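Local coordinates for envelope polyprotein (Puumala orthohantavirus, PDB 5FXU), which supplies the Gn glycoprotein of the antigenic hantaviral surface, which probably pairs with Gc in the envelope spike and assists cell entry, at residues Q17-I21 with L233-E239; V187-C193 with W345-L351; F212-V216 with L255-A259. All coordinates share one frame; numbering follows the deposited sequence.

Interaction 1 of 3, residues Q17-I21 with L233-E239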
# COMPACT_ATOMS: atom_id res chain seq x y z
N GLN A 17 -20.48 7.59 3.43
CA GLN A 17 -19.62 6.48 2.95
C GLN A 17 -18.07 6.75 2.96
O GLN A 17 -17.27 5.90 2.49
CB GLN A 17 -20.15 6.04 1.55
CG GLN A 17 -21.55 5.44 1.53
CD GLN A 17 -21.67 4.00 2.03
OE1 GLN A 17 -21.45 3.73 3.22
NE2 GLN A 17 -22.08 3.09 1.15
N GLY A 18 -17.67 7.90 3.50
CA GLY A 18 -16.28 8.31 3.54
C GLY A 18 -15.53 7.66 4.68
O GLY A 18 -16.11 7.26 5.68
N LEU A 19 -14.22 7.54 4.52
CA LEU A 19 -13.37 7.04 5.58
C LEU A 19 -12.28 8.05 5.83
O LEU A 19 -11.87 8.75 4.91
CB LEU A 19 -12.74 5.72 5.15
CG LEU A 19 -13.67 4.56 4.78
CD1 LEU A 19 -12.85 3.44 4.21
CD2 LEU A 19 -14.41 4.07 6.00
N VAL A 20 -11.79 8.11 7.07
CA VAL A 20 -10.55 8.82 7.36
C VAL A 20 -9.38 7.85 7.22
O VAL A 20 -9.53 6.67 7.44
CB VAL A 20 -10.49 9.50 8.77
CG1 VAL A 20 -11.38 10.73 8.80
CG2 VAL A 20 -10.87 8.55 9.90
N ILE A 21 -8.22 8.37 6.87
CA ILE A 21 -6.99 7.59 6.78
C ILE A 21 -5.83 8.40 7.29
O ILE A 21 -5.75 9.60 7.04
CB ILE A 21 -6.70 7.13 5.34
CG1 ILE A 21 -5.40 6.29 5.29
CG2 ILE A 21 -6.67 8.30 4.36
CD1 ILE A 21 -5.23 5.54 3.99
N LEU A 233 -7.50 5.43 -0.95
CA LEU A 233 -8.15 6.56 -0.32
C LEU A 233 -7.39 7.79 -0.74
O LEU A 233 -6.16 7.77 -0.80
CB LEU A 233 -8.16 6.43 1.20
CG LEU A 233 -9.22 5.59 1.92
CD1 LEU A 233 -10.61 5.56 1.33
CD2 LEU A 233 -8.68 4.19 1.98
N VAL A 234 -8.14 8.85 -1.01
CA VAL A 234 -7.59 10.08 -1.53
C VAL A 234 -7.53 11.11 -0.42
O VAL A 234 -8.52 11.36 0.25
CB VAL A 234 -8.48 10.59 -2.67
CG1 VAL A 234 -7.85 11.79 -3.32
CG2 VAL A 234 -8.69 9.49 -3.71
N GLY A 235 -6.39 11.74 -0.24
CA GLY A 235 -6.20 12.75 0.80
C GLY A 235 -6.32 12.18 2.20
O GLY A 235 -5.96 11.04 2.45
N SER A 236 -6.79 12.99 3.13
CA SER A 236 -6.97 12.54 4.49
C SER A 236 -8.32 11.85 4.68
O SER A 236 -8.52 11.17 5.68
CB SER A 236 -6.80 13.72 5.43
OG SER A 236 -7.69 14.78 5.08
N SER A 237 -9.25 12.03 3.74
CA SER A 237 -10.57 11.44 3.82
C SER A 237 -11.26 11.36 2.48
O SER A 237 -11.19 12.28 1.72
CB SER A 237 -11.43 12.31 4.74
OG SER A 237 -12.55 11.61 5.19
N SER A 238 -11.92 10.26 2.18
CA SER A 238 -12.60 10.09 0.90
C SER A 238 -13.39 8.84 0.97
O SER A 238 -13.24 8.04 1.90
CB SER A 238 -11.61 9.98 -0.31
OG SER A 238 -10.95 8.69 -0.42
N GLU A 239 -14.20 8.65 -0.05
CA GLU A 239 -14.75 7.34 -0.32
C GLU A 239 -13.69 6.46 -0.98
O GLU A 239 -12.83 6.96 -1.69
CB GLU A 239 -15.97 7.46 -1.21
CG GLU A 239 -17.09 8.12 -0.45
CD GLU A 239 -18.36 8.26 -1.25
OE1 GLU A 239 -18.30 8.53 -2.48
OE2 GLU A 239 -19.44 8.12 -0.63
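Ser237 turns its hydroxyl back onto the neighbouring strand: with OG anti to the backbone N (chi1 -162°), OG donates to Leu19 O at 3.0 Å, well above the carbonyl plane. The same oxygen takes the amide of Ser238 within its plane, Ser238 N to Leu19 O being 3.1 Å, so one carbonyl is gripped twice. Leu19 N answers with a nearly straight bond to Ser238 O (2.8 Å), and Ile21 N reaches Ser236 O further along. A small serine suits this place, since its one-atom arm is short enough to put OG on the carbonyl of the strand beside it.

On the side of Leu19 the contact is apolar. Ile21 sets CG2 4.0 Å from Leu233 CB, the two side chains meeting at a slant, and Leu19 CD1 lies 4.2 Å from Leu233 CD1. These branched residues fill a buried layer to which Ile128 of the strand 120-130 also contributes. Ser238 OG, by contrast, binds within its own segment: it accepts from Val234 N at 2.9 Å and donates to Glu239 O, bracing the turn. Ser236 OG looks elsewhere, to Glu8. Gly235 has a positive phi (65°), which glycine tolerates readily, and this lets the chain reverse.

This is a beta-hairpin, strands 228-234 and 237-243 joined by a tight turn, whose second strand pairs antiparallel with the start of strand 19-30 in the Gn head.

Interaction 2 of 3, residues V187-C193 with W345-L351; sequences VTVMVRC and WTGFIPL
Strands 187-193 and 345-351 run antiparallel, joined by eight backbone hydrogen bonds in four hydrogen-bonded pairs from Val187-Leu351 to Cys193-Trp345, with a 143° angle between their directions that reflects the sheet twist.

The face bearing Val189, Val191, Ile349 and Leu351 is a buried aliphatic layer, where the beta-branched valines and Ile349 suit extended backbone. Val191 CG2 packs on Ile349 CG1 at 3.7 Å; Ile349 reaches it with CG1 lodged between its own N and carbonyl carbon (chi1 66°). The Val189 and Leu351 side chains cross at about a right angle, CG2 and CD1 tight at 3.3 Å. At the end of this face, Cys193 SG, disulfide-bonded to Cys232, sits 4.1 Å from Trp345 CE3, a sulfur-aromatic contact oblique to the ring. Trp345 folds its indole back over Gly347, whose N lies 3.5 Å above the ring plane, toward the rim; lacking a side chain, glycine leaves room. The indole NE1 bonds to Ala261 O.

Across the sheet, Met190 bends at its last torsion so that CE touches Phe348 CZ at 3.7 Å, while SD lies over one face of the Arg192 guanidinium, toward the rim. Ser23 OG and Gly235 O bond that group, and Arg192 CG runs alongside Thr346, 3.7 Å from OG1. The Thr188 side chain crosses Phe348, CG2 against CB.

Such pairing is typical of a twisted antiparallel beta-sheet, here packed on its Cys193 side against helix 249-260.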
# COMPACT_ATOMS: atom_id res chain seq x y z
N VAL A 187 -5.22 21.00 -7.59
CA VAL A 187 -4.41 20.74 -6.41
C VAL A 187 -3.92 19.29 -6.41
O VAL A 187 -4.66 18.36 -6.74
CB VAL A 187 -5.21 21.05 -5.12
CG1 VAL A 187 -4.38 20.76 -3.90
CG2 VAL A 187 -5.63 22.51 -5.10
N THR A 188 -2.67 19.11 -6.04
CA THR A 188 -2.06 17.78 -5.96
C THR A 188 -2.31 17.15 -4.59
O THR A 188 -1.96 17.75 -3.59
CB THR A 188 -0.57 17.91 -6.25
OG1 THR A 188 -0.43 18.22 -7.64
CG2 THR A 188 0.15 16.65 -5.97
N VAL A 189 -2.93 15.96 -4.56
CA VAL A 189 -3.28 15.29 -3.31
C VAL A 189 -2.63 13.91 -3.20
O VAL A 189 -2.34 13.26 -4.20
CB VAL A 189 -4.81 15.14 -3.08
CG1 VAL A 189 -5.48 16.50 -3.12
CG2 VAL A 189 -5.46 14.24 -4.10
N MET A 190 -2.45 13.47 -1.97
CA MET A 190 -1.94 12.15 -1.66
C MET A 190 -2.99 11.09 -1.94
O MET A 190 -4.18 11.28 -1.69
CB MET A 190 -1.49 12.08 -0.21
CG MET A 190 -0.89 10.73 0.18
SD MET A 190 -0.15 10.64 1.85
CE MET A 190 1.37 11.53 1.56
N VAL A 191 -2.52 9.95 -2.46
CA VAL A 191 -3.34 8.77 -2.63
C VAL A 191 -2.60 7.62 -1.99
O VAL A 191 -1.40 7.47 -2.21
CB VAL A 191 -3.62 8.46 -4.11
CG1 VAL A 191 -4.60 7.31 -4.23
CG2 VAL A 191 -4.30 9.63 -4.76
N ARG A 192 -3.32 6.85 -1.18
CA ARG A 192 -2.81 5.62 -0.56
C ARG A 192 -3.67 4.43 -0.95
O ARG A 192 -4.87 4.47 -0.80
CB ARG A 192 -2.77 5.74 0.97
CG ARG A 192 -1.61 6.57 1.45
CD ARG A 192 -1.68 7.24 2.80
NE ARG A 192 -2.59 8.37 2.97
CZ ARG A 192 -2.61 9.15 4.04
NH1 ARG A 192 -1.75 8.96 5.04
NH2 ARG A 192 -3.48 10.14 4.10
N CYS A 193 -3.01 3.39 -1.46
CA CYS A 193 -3.65 2.24 -2.08
C CYS A 193 -3.16 0.92 -1.51
O CYS A 193 -1.98 0.78 -1.21
CB CYS A 193 -3.34 2.21 -3.58
SG CYS A 193 -3.86 3.65 -4.49
N TRP A 345 0.93 1.30 -1.87
CA TRP A 345 1.46 2.28 -2.82
C TRP A 345 0.98 3.66 -2.42
O TRP A 345 -0.22 3.86 -2.20
CB TRP A 345 0.99 1.96 -4.25
CG TRP A 345 1.59 2.87 -5.30
CD1 TRP A 345 2.74 2.66 -5.98
CD2 TRP A 345 1.07 4.12 -5.75
NE1 TRP A 345 2.98 3.71 -6.85
CE2 TRP A 345 1.97 4.62 -6.72
CE3 TRP A 345 -0.07 4.87 -5.44
CZ2 TRP A 345 1.77 5.85 -7.39
CZ3 TRP A 345 -0.28 6.10 -6.11
CH2 TRP A 345 0.63 6.57 -7.07
N THR A 346 1.92 4.58 -2.29
CA THR A 346 1.65 5.94 -1.89
C THR A 346 2.20 6.85 -2.98
O THR A 346 3.36 6.74 -3.40
CB THR A 346 2.27 6.26 -0.50
OG1 THR A 346 1.74 5.35 0.48
CG2 THR A 346 1.94 7.67 -0.07
N GLY A 347 1.34 7.75 -3.47
CA GLY A 347 1.72 8.73 -4.47
C GLY A 347 0.82 9.94 -4.47
O GLY A 347 0.07 10.15 -3.53
N PHE A 348 0.92 10.74 -5.52
CA PHE A 348 0.21 12.02 -5.62
C PHE A 348 -0.43 12.14 -7.00
O PHE A 348 0.18 11.76 -7.99
CB PHE A 348 1.15 13.18 -5.36
CG PHE A 348 1.78 13.13 -4.00
CD1 PHE A 348 2.95 12.40 -3.79
CD2 PHE A 348 1.20 13.77 -2.92
CE1 PHE A 348 3.54 12.33 -2.52
CE2 PHE A 348 1.79 13.72 -1.65
CZ PHE A 348 2.95 12.99 -1.45
N ILE A 349 -1.66 12.66 -7.04
CA ILE A 349 -2.34 12.97 -8.29
C ILE A 349 -2.93 14.37 -8.25
O ILE A 349 -3.39 14.84 -7.18
CB ILE A 349 -3.43 11.93 -8.65
CG1 ILE A 349 -4.60 11.95 -7.65
CG2 ILE A 349 -2.82 10.54 -8.74
CD1 ILE A 349 -5.80 11.13 -8.06
N PRO A 350 -2.95 15.06 -9.41
CA PRO A 350 -3.61 16.35 -9.50
C PRO A 350 -5.13 16.18 -9.58
O PRO A 350 -5.60 15.36 -10.35
CB PRO A 350 -3.05 16.93 -10.79
CG PRO A 350 -2.76 15.75 -11.64
CD PRO A 350 -2.34 14.67 -10.70
N LEU A 351 -5.87 16.94 -8.78
CA LEU A 351 -7.33 16.95 -8.86
C LEU A 351 -7.85 18.32 -9.26
O LEU A 351 -7.39 19.33 -8.74
CB LEU A 351 -7.97 16.60 -7.53
CG LEU A 351 -7.80 15.18 -7.00
CD1 LEU A 351 -8.30 14.97 -5.58
CD2 LEU A 351 -8.50 14.20 -7.92

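Interaction 3 of 3, residues F212-V216 with L255-A259; sequences FETLV and LSRMA
Aromatic contacts dominate where Phe212 faces Leu255 and Met258. Leu255 CD2 stands over one face of the Phe212 ring, 3.9 Å from its centroid and 29° off the normal, a CH-pi contact. Met258 comes to the edge instead: its SD lies in the ring plane, 3.8 Å from Phe212 CZ, a Met-aromatic contact, and its CB touches Phe212 CE1 at 3.6 Å. The ring is thus met over a face and along its rim by residues three apart in sequence, which project from almost the same side of helix 255-259. Stacking with His333 gives Phe212 a further aromatic neighbour. A flat, wide ring suits the gap between segments whose axes come within 10.3 Å.

Aliphatic packing makes up the remainder. Leu215, with CG anti to the backbone N (chi1 -174°), sends CD2 across to the opposite backbone, 3.9 Å from Ser256 CA and 4.1 Å from Ala259 CB. Val216 CG2 lies 3.7 Å from Ala259 CB, though Val216 is poorly ordered. Alanine suits this point because its short side chain lets the helices come near, the closest CA pair being Phe212 with Ala259.

Polar bonding serves the helices themselves: Ser256 OG turns back to the preceding turn of its own helix, chiefly to Glu253 O.

This is steep helix-helix packing through apolar side chains, the segments crossing at -77°, on helices that lie against strand 340-354, with Met258 resting on Trp345.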
# COMPACT_ATOMS: atom_id res chain seq x y z
N PHE A 212 -1.82 -2.69 -16.55
CA PHE A 212 -0.56 -1.95 -16.60
C PHE A 212 0.14 -2.13 -17.94
O PHE A 212 0.69 -1.19 -18.51
CB PHE A 212 0.40 -2.36 -15.45
CG PHE A 212 0.03 -1.80 -14.12
CD1 PHE A 212 0.24 -0.46 -13.85
CD2 PHE A 212 -0.55 -2.59 -13.15
CE1 PHE A 212 -0.13 0.07 -12.64
CE2 PHE A 212 -0.91 -2.06 -11.92
CZ PHE A 212 -0.70 -0.73 -11.67
N GLU A 213 0.15 -3.36 -18.43
CA GLU A 213 0.82 -3.69 -19.70
C GLU A 213 0.21 -2.93 -20.92
O GLU A 213 0.95 -2.35 -21.72
CB GLU A 213 0.85 -5.22 -19.89
CG GLU A 213 1.92 -5.88 -18.99
CD GLU A 213 1.77 -7.39 -18.82
OE1 GLU A 213 0.84 -8.01 -19.37
OE2 GLU A 213 2.63 -7.97 -18.12
N THR A 214 -1.12 -2.86 -21.01
CA THR A 214 -1.77 -2.04 -22.06
C THR A 214 -1.32 -0.58 -22.01
O THR A 214 -1.10 0.05 -23.03
CB THR A 214 -3.31 -2.04 -22.05
OG1 THR A 214 -3.80 -1.42 -20.85
CG2 THR A 214 -3.86 -3.46 -22.21
N LEU A 215 -1.15 -0.05 -20.81
CA LEU A 215 -0.75 1.34 -20.66
C LEU A 215 0.72 1.62 -21.05
O LEU A 215 1.01 2.67 -21.61
CB LEU A 215 -1.02 1.77 -19.21
CG LEU A 215 -0.81 3.23 -18.82
CD1 LEU A 215 -1.68 4.18 -19.63
CD2 LEU A 215 -1.12 3.36 -17.34
N VAL A 216 1.62 0.69 -20.75
CA VAL A 216 3.09 0.90 -20.92
C VAL A 216 3.86 -0.13 -21.80
O VAL A 216 5.09 -0.15 -21.78
CB VAL A 216 3.76 1.11 -19.52
CG1 VAL A 216 5.29 1.13 -19.53
CG2 VAL A 216 3.28 2.43 -18.92
N LEU A 255 -3.26 4.97 -11.97
CA LEU A 255 -2.59 3.95 -12.73
C LEU A 255 -1.38 4.48 -13.46
O LEU A 255 -0.37 3.79 -13.51
CB LEU A 255 -3.50 3.26 -13.73
CG LEU A 255 -4.37 2.17 -13.13
CD1 LEU A 255 -5.54 1.94 -14.07
CD2 LEU A 255 -3.59 0.88 -12.92
N SER A 256 -1.51 5.66 -14.08
CA SER A 256 -0.37 6.24 -14.79
C SER A 256 0.79 6.57 -13.83
O SER A 256 1.92 6.18 -14.10
CB SER A 256 -0.79 7.39 -15.70
OG SER A 256 -1.45 8.35 -14.97
N ARG A 257 0.50 7.18 -12.68
CA ARG A 257 1.54 7.45 -11.68
C ARG A 257 2.15 6.14 -11.15
O ARG A 257 3.34 6.08 -10.93
CB ARG A 257 1.05 8.33 -10.56
CG ARG A 257 0.50 9.68 -10.99
CD ARG A 257 1.42 10.88 -10.81
NE ARG A 257 1.07 12.18 -11.44
CZ ARG A 257 0.09 12.48 -12.33
NH1 ARG A 257 -0.85 11.62 -12.78
NH2 ARG A 257 0.04 13.74 -12.80
N MET A 258 1.34 5.09 -10.98
CA MET A 258 1.87 3.77 -10.62
C MET A 258 2.81 3.25 -11.69
O MET A 258 3.86 2.70 -11.37
CB MET A 258 0.77 2.74 -10.38
CG MET A 258 0.09 2.86 -9.02
SD MET A 258 -1.32 1.73 -8.85
CE MET A 258 -1.79 2.04 -7.16
N ALA A 259 2.43 3.39 -12.95
CA ALA A 259 3.23 2.89 -14.05
C ALA A 259 4.58 3.59 -14.16
O ALA A 259 5.56 2.94 -14.44
CB ALA A 259 2.46 2.99 -15.36

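From the N terminus, 17-21 waits for 233-239, so interaction 1 closes a loop of 211 residues. Before that loop is complete the chain enters 187-193, which pairs only much later with 345-351; interactions 1 and 2 therefore cross. Interaction 3 joins 212-216 to 255-259, nested within the loop of interaction 2 and crossing interaction 1. Interactions 1 and 2 touch directly, since strands 228-234 and 185-197 are neighbours, with Gly235 N probably hydrogen-bonded to Met190 O. Interaction 3 meets interaction 2 through Met258, packed on Trp345 and Cys193, and Arg257, beside Phe348 and Pro350. Together they link strand 19-30, the paired strands 185-197 and 340-354, and helices 208-216 and 249-260.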